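Local coordinates for RagB/SusD domain protein (Flavobacterium johnsoniae, PDB 5J90) that binds chitin as a SusD-like lipoprotein of a chitin-utilisation locus and probably holds the polysaccharide at the outer membrane for uptake, at residues A[128-131]-A[136-139]; A[153-158]-A[216-221]; A[206-211]-A[336-341]; A[210-215]-A[439-444]; A[355-360]-A[417-422]. One frame throughout, in Å; residues are numbered along the deposited sequence.

Contact 1. Residues A[128-131]-A[136-139]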
# COMPACT_ATOMS: atom_id res chain seq x y z
N HIS A 128 2.89 17.76 -8.88
CA HIS A 128 2.16 16.50 -8.71
C HIS A 128 2.81 15.40 -9.56
O HIS A 128 2.86 14.24 -9.15
CB HIS A 128 0.64 16.62 -8.98
CG HIS A 128 0.25 16.51 -10.43
ND1 HIS A 128 0.31 17.59 -11.29
CD2 HIS A 128 -0.19 15.46 -11.16
CE1 HIS A 128 -0.09 17.20 -12.50
NE2 HIS A 128 -0.40 15.91 -12.44
N ARG A 129 3.34 15.78 -10.72
CA ARG A 129 4.07 14.83 -11.56
C ARG A 129 5.29 14.28 -10.82
O ARG A 129 5.58 13.08 -10.86
CB ARG A 129 4.49 15.51 -12.87
CG ARG A 129 3.31 15.79 -13.80
CD ARG A 129 3.61 16.92 -14.82
NE ARG A 129 4.90 16.76 -15.50
CZ ARG A 129 5.11 16.02 -16.59
NH1 ARG A 129 4.12 15.33 -17.15
NH2 ARG A 129 6.32 15.96 -17.13
N MET A 130 6.00 15.17 -10.13
CA MET A 130 7.17 14.77 -9.36
C MET A 130 6.84 13.75 -8.28
O MET A 130 7.47 12.70 -8.19
CB MET A 130 7.82 16.01 -8.74
CG MET A 130 9.22 15.75 -8.16
SD MET A 130 10.52 15.54 -9.42
CE MET A 130 10.60 17.21 -10.09
N THR A 131 5.83 14.03 -7.45
CA THR A 131 5.49 13.06 -6.42
C THR A 131 4.88 11.78 -7.00
O THR A 131 5.12 10.68 -6.49
CB THR A 131 4.62 13.64 -5.29
OG1 THR A 131 4.31 12.61 -4.34
CG2 THR A 131 3.30 14.18 -5.83
N PRO A 136 7.58 10.06 -1.91
CA PRO A 136 8.02 11.19 -1.09
C PRO A 136 8.88 12.15 -1.92
O PRO A 136 9.68 11.70 -2.76
CB PRO A 136 8.87 10.53 0.01
CG PRO A 136 8.36 9.10 0.07
CD PRO A 136 8.02 8.76 -1.36
N ILE A 137 8.70 13.45 -1.72
CA ILE A 137 9.53 14.46 -2.39
C ILE A 137 9.79 15.61 -1.45
O ILE A 137 9.16 15.73 -0.40
CB ILE A 137 8.87 15.00 -3.69
CG1 ILE A 137 7.56 15.74 -3.37
CG2 ILE A 137 8.66 13.88 -4.70
CD1 ILE A 137 7.04 16.59 -4.53
N ILE A 138 10.74 16.48 -1.81
CA ILE A 138 10.91 17.74 -1.10
C ILE A 138 9.77 18.68 -1.47
O ILE A 138 9.48 18.91 -2.65
CB ILE A 138 12.27 18.38 -1.42
CG1 ILE A 138 13.40 17.50 -0.89
CG2 ILE A 138 12.34 19.78 -0.82
CD1 ILE A 138 14.80 17.92 -1.33
N TYR A 139 9.08 19.20 -0.46
CA TYR A 139 7.97 20.11 -0.74
C TYR A 139 7.93 21.20 0.33
O TYR A 139 8.38 22.32 0.07
CB TYR A 139 6.64 19.34 -0.92
CG TYR A 139 5.64 20.04 -1.82
CD1 TYR A 139 5.88 20.18 -3.18
CD2 TYR A 139 4.45 20.56 -1.31
CE1 TYR A 139 4.97 20.83 -4.01
CE2 TYR A 139 3.53 21.21 -2.14
CZ TYR A 139 3.80 21.33 -3.48
OH TYR A 139 2.92 21.96 -4.33
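Ile137, three residues after the end of helix 113-134, folds back onto the last part of that helix and packs against Met130 and Thr131. In the helical SusD-like fold this closes the turn between helix 113-134 and the loop leading to helix 154-177. The isoleucine CB points at the helix and its two branches share the work. CG2, set anti to the carbonyl carbon, lies 3.7 Å from Thr131 CA and also reaches the side chain of Met130, where CG2 and Met130 CG are 4.0 Å apart. The other branch starts at CG1, wedged between the backbone N and the carbonyl carbon (chi1 64°); Ile137 CG1 lies 4.1 Å from Thr131 CB and brings its tip CD1 to 3.9 Å from that same atom. The methionine bends away beyond CG, and its outer part leaves the contact. Tyr94 of helix 83-108 touches both Met130 and Ile137, while Val157 of helix 154-177 packs on Ile137, so neighbouring helices help bury the isoleucine. An alanine here is likely to open a gap beside Thr131 and leave Met130 CG without the methyl it packs on. Thr131 meets Ile137 through carbon alone; its hydroxyl bonds to Gly135 O and also pairs with Gln154. Across this contact the polar atom nearest Ile137 CG2 is Met130 O, at 3.9 Å.

Contact 2. Residues A[153-158]-A[216-221]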
# COMPACT_ATOMS: atom_id res chain seq x y z
N SER A 153 6.10 13.09 3.17
CA SER A 153 5.45 11.89 2.65
C SER A 153 4.52 12.27 1.50
O SER A 153 4.07 13.41 1.41
CB SER A 153 4.65 11.18 3.74
OG SER A 153 3.49 11.93 4.05
N GLN A 154 4.24 11.32 0.62
CA GLN A 154 3.30 11.62 -0.45
C GLN A 154 1.92 12.02 0.08
O GLN A 154 1.27 12.90 -0.49
CB GLN A 154 3.19 10.46 -1.42
CG GLN A 154 2.29 10.78 -2.61
CD GLN A 154 2.25 9.65 -3.60
OE1 GLN A 154 1.67 8.60 -3.32
NE2 GLN A 154 2.89 9.83 -4.76
N GLU A 155 1.48 11.37 1.16
CA GLU A 155 0.22 11.73 1.79
C GLU A 155 0.18 13.21 2.18
O GLU A 155 -0.81 13.91 1.95
CB GLU A 155 -0.02 10.82 3.00
CG GLU A 155 -1.39 10.99 3.68
CD GLU A 155 -1.39 11.93 4.88
OE1 GLU A 155 -0.30 12.25 5.42
OE2 GLU A 155 -2.49 12.36 5.30
N GLU A 156 1.27 13.68 2.78
CA GLU A 156 1.41 15.08 3.16
C GLU A 156 1.43 16.00 1.94
O GLU A 156 0.82 17.08 1.96
CB GLU A 156 2.70 15.29 3.97
CG GLU A 156 2.61 14.74 5.39
CD GLU A 156 3.97 14.52 6.03
OE1 GLU A 156 5.04 14.72 5.38
OE2 GLU A 156 3.99 14.13 7.22
N VAL A 157 2.14 15.59 0.89
CA VAL A 157 2.22 16.42 -0.31
C VAL A 157 0.83 16.61 -0.93
O VAL A 157 0.45 17.73 -1.30
CB VAL A 157 3.22 15.86 -1.35
CG1 VAL A 157 3.20 16.71 -2.61
CG2 VAL A 157 4.63 15.83 -0.75
N TYR A 158 0.07 15.53 -1.04
CA TYR A 158 -1.29 15.63 -1.59
C TYR A 158 -2.17 16.57 -0.78
O TYR A 158 -2.87 17.41 -1.35
CB TYR A 158 -1.92 14.23 -1.78
CG TYR A 158 -1.74 13.72 -3.20
CD1 TYR A 158 -0.50 13.26 -3.64
CD2 TYR A 158 -2.78 13.77 -4.13
CE1 TYR A 158 -0.31 12.84 -4.94
CE2 TYR A 158 -2.61 13.34 -5.43
CZ TYR A 158 -1.37 12.89 -5.85
OH TYR A 158 -1.22 12.48 -7.16
N LYS A 216 -8.26 4.93 -4.12
CA LYS A 216 -8.01 3.64 -3.48
C LYS A 216 -7.43 3.78 -2.08
O LYS A 216 -7.72 2.96 -1.20
CB LYS A 216 -7.12 2.72 -4.34
CG LYS A 216 -7.67 2.48 -5.74
CD LYS A 216 -7.25 1.16 -6.40
CE LYS A 216 -5.76 1.04 -6.53
NZ LYS A 216 -5.42 -0.16 -7.37
N VAL A 217 -6.61 4.80 -1.85
CA VAL A 217 -5.95 4.95 -0.56
C VAL A 217 -6.80 5.76 0.43
O VAL A 217 -6.80 5.49 1.63
CB VAL A 217 -4.52 5.55 -0.72
CG1 VAL A 217 -4.57 7.00 -1.18
CG2 VAL A 217 -3.73 5.43 0.58
N LYS A 218 -7.53 6.75 -0.07
CA LYS A 218 -8.35 7.63 0.77
C LYS A 218 -9.65 7.97 0.04
O LYS A 218 -9.85 9.11 -0.39
CB LYS A 218 -7.62 8.95 1.06
CG LYS A 218 -6.74 9.02 2.30
CD LYS A 218 -6.31 10.48 2.55
CE LYS A 218 -5.27 10.65 3.66
NZ LYS A 218 -4.86 12.09 3.81
N PRO A 219 -10.56 6.98 -0.11
CA PRO A 219 -11.79 7.27 -0.86
C PRO A 219 -12.63 8.40 -0.27
O PRO A 219 -13.31 9.07 -1.05
CB PRO A 219 -12.56 5.94 -0.81
CG PRO A 219 -11.94 5.17 0.31
CD PRO A 219 -10.49 5.58 0.34
N ALA A 220 -12.59 8.63 1.04
CA ALA A 220 -13.35 9.73 1.61
C ALA A 220 -12.82 11.09 1.16
O ALA A 220 -13.60 11.97 0.79
CB ALA A 220 -13.38 9.65 3.16
N LEU A 221 -11.50 11.27 1.17
CA LEU A 221 -10.92 12.53 0.73
C LEU A 221 -11.04 12.69 -0.78
O LEU A 221 -11.27 13.79 -1.27
CB LEU A 221 -9.45 12.62 1.14
CG LEU A 221 -8.77 13.96 0.81
CD1 LEU A 221 -9.47 15.11 1.52
CD2 LEU A 221 -7.29 13.92 1.20
O HOH W 1 -3.63 13.46 1.57
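Lys218 reaches across to Glu155 in a salt bridge near the surface of this helical SusD-like fold, tying the start of helix 154-177 to the N-cap of helix 219-231. The lysine is extended beyond CG and brings NZ to 2.8 Å from Glu155 OE2. That oxygen is met on its anti lone pair, the one turned away from OE1. Glu155 gets there by a bend at chi2 (-96°), and the two side chains cross at about a right angle. A water gives NZ a second partner: it accepts from Lys218 NZ at 2.9 Å and donates to Glu155 O, bridging the ammonium to the backbone of the residue whose carboxylate it already holds. A capping box takes up two of the N-H groups at the start of helix 154-177. Glu156 N donates to Ser153 OG over 3.1 Å, and in return Ser153 N donates to Glu156 OE1, so these adjacent glutamates have different tasks. Trp500 packs on Glu155 from the same chain, and Pro506 of the second subunit touches it too, which places the salt bridge beside the subunit interface. In the capping box, Ser153 N approaches Glu156 OE1 from above the carboxylate plane, 49° out of it.

Contact 3. Residues A[206-211]-A[336-341]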
# COMPACT_ATOMS: atom_id res chain seq x y z
N LEU A 206 -7.70 20.11 -12.26
CA LEU A 206 -6.51 19.52 -11.66
C LEU A 206 -6.85 18.92 -10.29
O LEU A 206 -6.40 17.81 -9.97
CB LEU A 206 -5.42 20.58 -11.55
CG LEU A 206 -4.05 20.21 -10.98
CD1 LEU A 206 -3.49 18.97 -11.65
CD2 LEU A 206 -3.10 21.40 -11.11
N ARG A 207 -7.65 19.63 -9.50
CA ARG A 207 -8.13 19.06 -8.24
C ARG A 207 -8.86 17.73 -8.47
O ARG A 207 -8.66 16.77 -7.74
CB ARG A 207 -9.07 20.02 -7.49
CG ARG A 207 -9.52 19.46 -6.14
CD ARG A 207 -10.65 20.26 -5.47
NE ARG A 207 -10.35 21.69 -5.41
CZ ARG A 207 -9.48 22.26 -4.58
NH1 ARG A 207 -8.79 21.53 -3.71
NH2 ARG A 207 -9.29 23.57 -4.65
N LEU A 208 -9.72 17.69 -9.48
CA LEU A 208 -10.45 16.47 -9.79
C LEU A 208 -9.52 15.32 -10.17
O LEU A 208 -9.72 14.18 -9.73
CB LEU A 208 -11.50 16.74 -10.89
CG LEU A 208 -12.38 15.57 -11.32
CD1 LEU A 208 -13.19 15.01 -10.15
CD2 LEU A 208 -13.30 15.99 -12.46
N ARG A 209 -8.49 15.61 -10.97
CA ARG A 209 -7.48 14.61 -11.29
C ARG A 209 -6.81 14.07 -10.03
O ARG A 209 -6.68 12.86 -9.85
CB ARG A 209 -6.42 15.21 -12.23
CG ARG A 209 -5.22 14.28 -12.43
CD ARG A 209 -4.06 14.97 -13.15
NE ARG A 209 -4.31 15.09 -14.59
CZ ARG A 209 -3.43 15.63 -15.43
NH1 ARG A 209 -2.28 16.10 -14.97
NH2 ARG A 209 -3.72 15.71 -16.73
N LEU A 210 -6.38 14.97 -9.15
CA LEU A 210 -5.67 14.56 -7.93
C LEU A 210 -6.60 13.79 -6.99
O LEU A 210 -6.18 12.84 -6.31
CB LEU A 210 -5.04 15.76 -7.23
CG LEU A 210 -3.97 16.49 -8.04
CD1 LEU A 210 -3.45 17.69 -7.25
CD2 LEU A 210 -2.84 15.58 -8.46
N ALA A 211 -7.87 14.18 -6.96
CA ALA A 211 -8.86 13.49 -6.15
C ALA A 211 -9.05 12.04 -6.62
O ALA A 211 -9.03 11.11 -5.81
CB ALA A 211 -10.18 14.25 -6.17
N TYR A 336 -14.19 15.03 -18.70
CA TYR A 336 -15.37 14.18 -18.88
C TYR A 336 -15.12 12.76 -18.38
O TYR A 336 -16.01 12.16 -17.76
CB TYR A 336 -15.81 14.15 -20.34
CG TYR A 336 -16.46 15.43 -20.79
CD1 TYR A 336 -15.75 16.38 -21.52
CD2 TYR A 336 -17.80 15.70 -20.48
CE1 TYR A 336 -16.36 17.56 -21.95
CE2 TYR A 336 -18.40 16.88 -20.89
CZ TYR A 336 -17.68 17.80 -21.61
OH TYR A 336 -18.29 18.97 -22.01
N PHE A 337 -13.94 12.20 -18.64
CA PHE A 337 -13.66 10.84 -18.21
C PHE A 337 -13.45 10.75 -16.70
O PHE A 337 -13.78 9.73 -16.09
CB PHE A 337 -12.46 10.26 -18.97
CG PHE A 337 -12.70 10.12 -20.46
CD1 PHE A 337 -13.81 9.42 -20.94
CD2 PHE A 337 -11.83 10.70 -21.37
CE1 PHE A 337 -14.03 9.30 -22.32
CE2 PHE A 337 -12.06 10.58 -22.74
CZ PHE A 337 -13.16 9.88 -23.21
N LEU A 338 -12.94 11.82 -16.10
CA LEU A 338 -12.86 11.89 -14.64
C LEU A 338 -14.27 11.92 -14.05
O LEU A 338 -14.56 11.18 -13.11
CB LEU A 338 -12.08 13.13 -14.22
CG LEU A 338 -10.56 12.98 -14.33
CD1 LEU A 338 -9.92 14.35 -14.27
CD2 LEU A 338 -10.04 12.09 -13.20
N ARG A 339 -15.13 12.77 -14.61
CA ARG A 339 -16.51 12.84 -14.14
C ARG A 339 -17.25 11.52 -14.37
O ARG A 339 -18.05 11.11 -13.52
CB ARG A 339 -17.25 14.01 -14.79
CG ARG A 339 -16.76 15.38 -14.34
CD ARG A 339 -17.26 16.48 -15.29
NE ARG A 339 -18.70 16.65 -15.18
CZ ARG A 339 -19.47 17.23 -16.09
NH1 ARG A 339 -18.98 17.70 -17.24
NH2 ARG A 339 -20.76 17.33 -15.85
N ALA A 340 -16.99 10.85 -15.49
CA ALA A 340 -17.62 9.57 -15.77
C ALA A 340 -17.26 8.54 -14.69
O ALA A 340 -18.14 7.84 -14.18
CB ALA A 340 -17.22 9.05 -17.15
N GLU A 341 -15.98 8.46 -14.34
CA GLU A 341 -15.58 7.55 -13.27
C GLU A 341 -16.20 7.96 -11.93
O GLU A 341 -16.66 7.11 -11.16
CB GLU A 341 -14.06 7.50 -13.15
CG GLU A 341 -13.64 6.61 -11.99
CD GLU A 341 -12.15 6.37 -11.87
OE1 GLU A 341 -11.36 6.82 -12.73
OE2 GLU A 341 -11.77 5.68 -10.90
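Segments 206-211 of helix 196-213 and 336-341 of helix 332-344 cross at 45°, the axes of these short segments 10.1 Å apart at closest approach, with Arg209 and Leu338 having the nearest CA atoms. This is helix-on-helix packing in the core of the SusD-like fold, and leucines carry it. Leu208 and Leu338 both point at the opposing helix and slide past each other in opposite directions. Leu208 extends with CG anti to its own N (chi1 -179°), which delivers CD2 to 3.6 Å from Leu338 CB, while its CG sits 3.8 Å from that same CB. Further along the second helix, Leu208 CD2 also touches Arg339 CG at 4.0 Å, the two side chains crossing at about a right angle. Leu338 answers with CD1, laid on the backbone of Arg209. Cutting Leu208 back to an alanine would probably leave a gap beside Leu338 CB and take one apolar neighbour from Arg339 CG. Both arginines contribute carbon here and take their charge away: Arg209 forms a salt bridge with Glu334 and Arg339 bonds to Met349 O. Ala226 and Ala229 of helix 219-231 also touch Leu208, and Lys424 of helix 413-428 touches Leu338. Leu338 CD1 is 3.8 Å from Arg209 N and 4.1 Å from Arg209 CB.

Contact 4. Residues A[210-215]-A[439-444]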
# COMPACT_ATOMS: atom_id res chain seq x y z
N LEU A 210 -6.38 14.97 -9.15
CA LEU A 210 -5.67 14.56 -7.93
C LEU A 210 -6.60 13.79 -6.99
O LEU A 210 -6.18 12.84 -6.31
CB LEU A 210 -5.04 15.76 -7.23
CG LEU A 210 -3.97 16.49 -8.04
CD1 LEU A 210 -3.45 17.69 -7.25
CD2 LEU A 210 -2.84 15.58 -8.46
N ALA A 211 -7.87 14.18 -6.96
CA ALA A 211 -8.86 13.49 -6.15
C ALA A 211 -9.05 12.04 -6.62
O ALA A 211 -9.03 11.11 -5.81
CB ALA A 211 -10.18 14.25 -6.17
N MET A 212 -9.21 11.83 -7.92
CA MET A 212 -9.42 10.48 -8.41
C MET A 212 -8.16 9.63 -8.19
O MET A 212 -8.26 8.43 -7.93
CB MET A 212 -9.84 10.47 -9.88
CG MET A 212 -10.62 9.22 -10.28
SD MET A 212 -12.23 9.08 -9.43
CE MET A 212 -13.08 10.48 -10.16
N ARG A 213 -6.99 10.25 -8.28
CA ARG A 213 -5.74 9.53 -8.03
C ARG A 213 -5.75 8.80 -6.70
O ARG A 213 -5.19 7.70 -6.60
CB ARG A 213 -4.54 10.48 -8.07
CG ARG A 213 -3.19 9.75 -7.99
CD ARG A 213 -2.68 9.37 -9.38
NE ARG A 213 -2.12 10.54 -10.05
CZ ARG A 213 -2.49 11.01 -11.24
NH1 ARG A 213 -1.91 12.10 -11.71
NH2 ARG A 213 -3.44 10.42 -11.96
N ILE A 214 -6.34 9.42 -5.69
CA ILE A 214 -6.24 8.89 -4.33
C ILE A 214 -7.46 8.06 -3.91
O ILE A 214 -7.62 7.74 -2.73
CB ILE A 214 -5.95 10.00 -3.29
CG1 ILE A 214 -7.12 10.97 -3.15
CG2 ILE A 214 -4.67 10.75 -3.69
CD1 ILE A 214 -6.98 11.92 -1.96
N VAL A 215 -8.31 7.68 -4.86
CA VAL A 215 -9.55 7.00 -4.49
C VAL A 215 -9.36 5.63 -3.83
O VAL A 215 -10.22 5.20 -3.04
CB VAL A 215 -10.52 6.91 -5.70
CG1 VAL A 215 -10.05 5.88 -6.72
CG2 VAL A 215 -11.94 6.58 -5.22
N TYR A 439 -2.69 4.17 -15.29
CA TYR A 439 -2.48 2.74 -15.47
C TYR A 439 -2.08 2.09 -14.15
O TYR A 439 -2.55 1.01 -13.81
CB TYR A 439 -1.41 2.45 -16.54
CG TYR A 439 -1.08 0.98 -16.60
CD1 TYR A 439 -1.88 0.10 -17.32
CD2 TYR A 439 0.01 0.46 -15.90
CE1 TYR A 439 -1.59 -1.26 -17.35
CE2 TYR A 439 0.30 -0.89 -15.93
CZ TYR A 439 -0.50 -1.74 -16.66
OH TYR A 439 -0.21 -3.09 -16.70
N ARG A 440 -1.18 2.74 -13.42
CA ARG A 440 -0.81 2.20 -12.12
C ARG A 440 -2.03 2.09 -11.20
O ARG A 440 -2.25 1.05 -10.56
CB ARG A 440 0.30 3.04 -11.48
CG ARG A 440 1.68 2.82 -12.12
CD ARG A 440 2.75 3.72 -11.50
NE ARG A 440 2.58 5.12 -11.90
CZ ARG A 440 3.14 6.14 -11.25
NH1 ARG A 440 3.87 5.92 -10.17
NH2 ARG A 440 2.94 7.38 -11.67
N ARG A 441 -2.84 3.14 -11.15
CA ARG A 441 -4.00 3.12 -10.27
C ARG A 441 -5.06 2.09 -10.68
O ARG A 441 -5.55 1.36 -9.83
CB ARG A 441 -4.64 4.50 -10.18
CG ARG A 441 -5.89 4.51 -9.29
CD ARG A 441 -6.45 5.90 -9.15
NE ARG A 441 -6.95 6.43 -10.41
CZ ARG A 441 -8.20 6.28 -10.86
NH1 ARG A 441 -9.09 5.58 -10.17
NH2 ARG A 441 -8.55 6.82 -12.02
N THR A 442 -5.40 2.03 -11.96
CA THR A 442 -6.56 1.27 -12.41
C THR A 442 -6.25 -0.06 -13.06
O THR A 442 -7.11 -0.94 -13.13
CB THR A 442 -7.42 2.07 -13.42
OG1 THR A 442 -6.70 2.23 -14.66
CG2 THR A 442 -7.81 3.43 -12.86
N GLY A 443 -5.03 -0.20 -13.59
CA GLY A 443 -4.66 -1.36 -14.39
C GLY A 443 -5.17 -1.29 -15.82
O GLY A 443 -5.08 -2.29 -16.54
N TYR A 444 -5.69 -0.14 -16.25
CA TYR A 444 -6.28 0.01 -17.58
C TYR A 444 -5.58 1.13 -18.35
O TYR A 444 -5.00 2.03 -17.75
CB TYR A 444 -7.77 0.34 -17.45
CG TYR A 444 -8.60 -0.72 -16.75
CD1 TYR A 444 -8.47 -2.06 -17.10
CD2 TYR A 444 -9.50 -0.37 -15.76
CE1 TYR A 444 -9.24 -3.04 -16.45
CE2 TYR A 444 -10.26 -1.34 -15.11
CZ TYR A 444 -10.13 -2.67 -15.46
OH TYR A 444 -10.89 -3.62 -14.82
O HOH W 2 -5.52 8.51 -11.67
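The guanidinium of Arg441 is sandwiched. Met212 O lies 3.2 Å above one face, offset toward the rim, and Thr442 CG2 sits over the centre of the opposite face at 3.4 Å. Val215 CG1 comes in obliquely, 3.6 Å from Arg441 NH1, and Met212 CG approaches Arg441 NH2 at the same distance. The contact brings together the C-terminal ends of helix 196-213 and helix 432-442 in the helical SusD-like fold. The long side chain reaches this place with CG anti to the backbone N (chi1 179°) and a bend only at chi3, so that CD passes close to two carbonyls at the end of helix 196-213: Met212 O at 3.3 Å and Arg213 O at 3.4 Å. No direct hydrogen bond crosses between the segments. Instead a water accepts from Arg441 NE at 2.8 Å and from Arg213 NH2, in the plane of the Arg213 guanidinium. Helix 432-442 ends at Thr442, and Gly443 leaves it with positive phi; Tyr444 N donates to Thr442 OG1 in an ST turn. Salt bridges join Arg441 to Glu341 and Asp438, and Arg213 to Glu434 and Asp132. These carboxylates probably balance the two buried charges, while the shared water and the carbonyls of the helix end give the guanidinium groups polar surroundings.

Contact 5. Residues A[355-360]-A[417-422]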
# COMPACT_ATOMS: atom_id res chain seq x y z
N GLU A 355 -23.39 9.20 -20.17
CA GLU A 355 -23.43 10.51 -20.83
C GLU A 355 -22.05 11.14 -20.85
O GLU A 355 -21.62 11.71 -21.86
CB GLU A 355 -24.39 11.46 -20.10
CG GLU A 355 -25.87 11.14 -20.22
CD GLU A 355 -26.73 12.04 -19.32
OE1 GLU A 355 -26.22 12.56 -18.30
OE2 GLU A 355 -27.92 12.22 -19.65
N LEU A 356 -21.35 11.05 -19.72
CA LEU A 356 -20.05 11.68 -19.56
C LEU A 356 -18.98 10.97 -20.38
O LEU A 356 -18.14 11.62 -21.01
CB LEU A 356 -19.68 11.72 -18.07
CG LEU A 356 -20.57 12.68 -17.28
CD1 LEU A 356 -20.50 12.39 -15.79
CD2 LEU A 356 -20.19 14.13 -17.57
N TYR A 357 -19.03 9.64 -20.42
CA TYR A 357 -18.15 8.84 -21.27
C TYR A 357 -18.30 9.23 -22.73
O TYR A 357 -17.31 9.49 -23.42
CB TYR A 357 -18.51 7.36 -21.08
CG TYR A 357 -17.83 6.35 -21.98
CD1 TYR A 357 -16.47 6.07 -21.86
CD2 TYR A 357 -18.57 5.63 -22.92
CE1 TYR A 357 -15.85 5.11 -22.65
CE2 TYR A 357 -17.96 4.67 -23.72
CZ TYR A 357 -16.60 4.41 -23.57
OH TYR A 357 -15.97 3.45 -24.34
N GLU A 358 -19.54 9.30 -23.20
CA GLU A 358 -19.77 9.59 -24.61
C GLU A 358 -19.40 11.04 -24.94
O GLU A 358 -18.89 11.32 -26.03
CB GLU A 358 -21.22 9.27 -25.00
CG GLU A 358 -21.52 7.78 -24.90
CD GLU A 358 -22.88 7.39 -25.43
OE1 GLU A 358 -23.71 8.28 -25.71
OE2 GLU A 358 -23.11 6.17 -25.55
N ALA A 359 -19.63 11.94 -23.99
CA ALA A 359 -19.23 13.34 -24.17
C ALA A 359 -17.71 13.48 -24.22
O ALA A 359 -17.19 14.33 -24.96
CB ALA A 359 -19.82 14.22 -23.08
N GLY A 360 -16.99 12.68 -23.45
CA GLY A 360 -15.53 12.72 -23.48
C GLY A 360 -14.98 12.28 -24.82
O GLY A 360 -14.04 12.89 -25.35
N LEU A 417 -15.32 0.82 -16.05
CA LEU A 417 -14.10 1.58 -15.80
C LEU A 417 -13.07 1.31 -16.88
O LEU A 417 -12.40 2.24 -17.33
CB LEU A 417 -13.53 1.25 -14.41
CG LEU A 417 -12.30 2.07 -14.02
CD1 LEU A 417 -12.61 3.55 -13.98
CD2 LEU A 417 -11.75 1.60 -12.66
N GLN A 418 -12.92 0.06 -17.32
CA GLN A 418 -12.00 -0.25 -18.40
C GLN A 418 -12.31 0.54 -19.67
O GLN A 418 -11.40 1.02 -20.34
CB GLN A 418 -11.97 -1.76 -18.67
CG GLN A 418 -10.95 -2.18 -19.71
CD GLN A 418 -10.91 -3.69 -19.94
OE1 GLN A 418 -11.76 -4.42 -19.41
NE2 GLN A 418 -9.95 -4.15 -20.73
N LYS A 419 -13.60 0.68 -19.99
CA LYS A 419 -13.99 1.46 -21.16
C LYS A 419 -13.60 2.92 -20.98
O LYS A 419 -13.00 3.52 -21.86
CB LYS A 419 -15.50 1.35 -21.40
CG LYS A 419 -15.93 -0.01 -21.96
CD LYS A 419 -17.45 -0.11 -21.99
CE LYS A 419 -17.90 -1.50 -22.44
NZ LYS A 419 -17.76 -1.71 -23.91
N ILE A 420 -13.96 3.49 -19.83
CA ILE A 420 -13.64 4.88 -19.54
C ILE A 420 -12.14 5.16 -19.62
O ILE A 420 -11.70 6.11 -20.29
CB ILE A 420 -14.18 5.28 -18.15
CG1 ILE A 420 -15.71 5.31 -18.18
CG2 ILE A 420 -13.62 6.63 -17.73
CD1 ILE A 420 -16.36 5.36 -16.80
N ILE A 421 -11.34 4.33 -18.96
CA ILE A 421 -9.90 4.57 -18.93
C ILE A 421 -9.27 4.32 -20.30
O ILE A 421 -8.32 5.00 -20.68
CB ILE A 421 -9.21 3.73 -17.83
CG1 ILE A 421 -9.79 4.05 -16.44
CG2 ILE A 421 -7.70 3.97 -17.85
CD1 ILE A 421 -9.67 5.49 -16.02
N THR A 422 -9.79 3.35 -21.07
CA THR A 422 -9.27 3.13 -22.42
C THR A 422 -9.46 4.39 -23.27
O THR A 422 -8.52 4.84 -23.94
CB THR A 422 -9.96 1.93 -23.10
OG1 THR A 422 -9.65 0.73 -22.39
CG2 THR A 422 -9.50 1.78 -24.55
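Tyr357 brings the edge of its ring to the backbone of helix 413-428 at Lys419. With CG anti to the backbone N (chi1 173°) the tyrosine reaches straight across from helix 353-368. Lys419 O lies at the edge of the ring, near its plane, 3.4 Å from Tyr357 CE1. Closer to the root of the ring, Tyr357 CD1 packs on Ile420 CG1 at 3.8 Å. At the far end the phenol oxygen passes beside the base of the lysine, with Tyr357 OH 3.6 Å from Lys419 CB. No hydrogen bond joins the two segments: the hydroxyl is bonded to Val405 O instead, and Lys419 runs on past the ring to place NZ on Ala406 O and Thr404 O. The loop holding these carbonyls takes the polar ends of both side chains, and its Trp407 also meets the tyrosine ring, their planes at about 50°. What remains between these two segments is carbon packing, plus one carbonyl facing a ring edge. Within the helical SusD-like fold, helix 353-368 also packs through Leu356 on Arg339 and Ala340 of helix 332-344, while helix 413-428 touches Glu341 of helix 332-344 through Leu417, and Asp438 and Thr442 of helix 432-442 through Ile421.

How the contacts relate
Helix 196-213 runs through the middle of the set: contacts 3 and 4 both use it, share Leu210 and Ala211, and have centres about 10 Å apart. Between them, Met212 CE packs on Leu338 O at 3.4 Å. Contact 2 joins contact 4 through Lys216 NZ, 2.9 Å from Arg441 O, and Tyr158 packs on Ile214. Contact 1 touches contact 2 where Thr131 CG2 lies 4.0 Å from Tyr158 CE1, and helix 196-213 through His128, which packs on Leu206 and Leu210 and hydrogen-bonds to Arg209. Contact 5 packs on contact 3 by Phe337 and on contact 4 by Tyr444; its centre lies about 29 Å from that of contact 1, across the chain's centre.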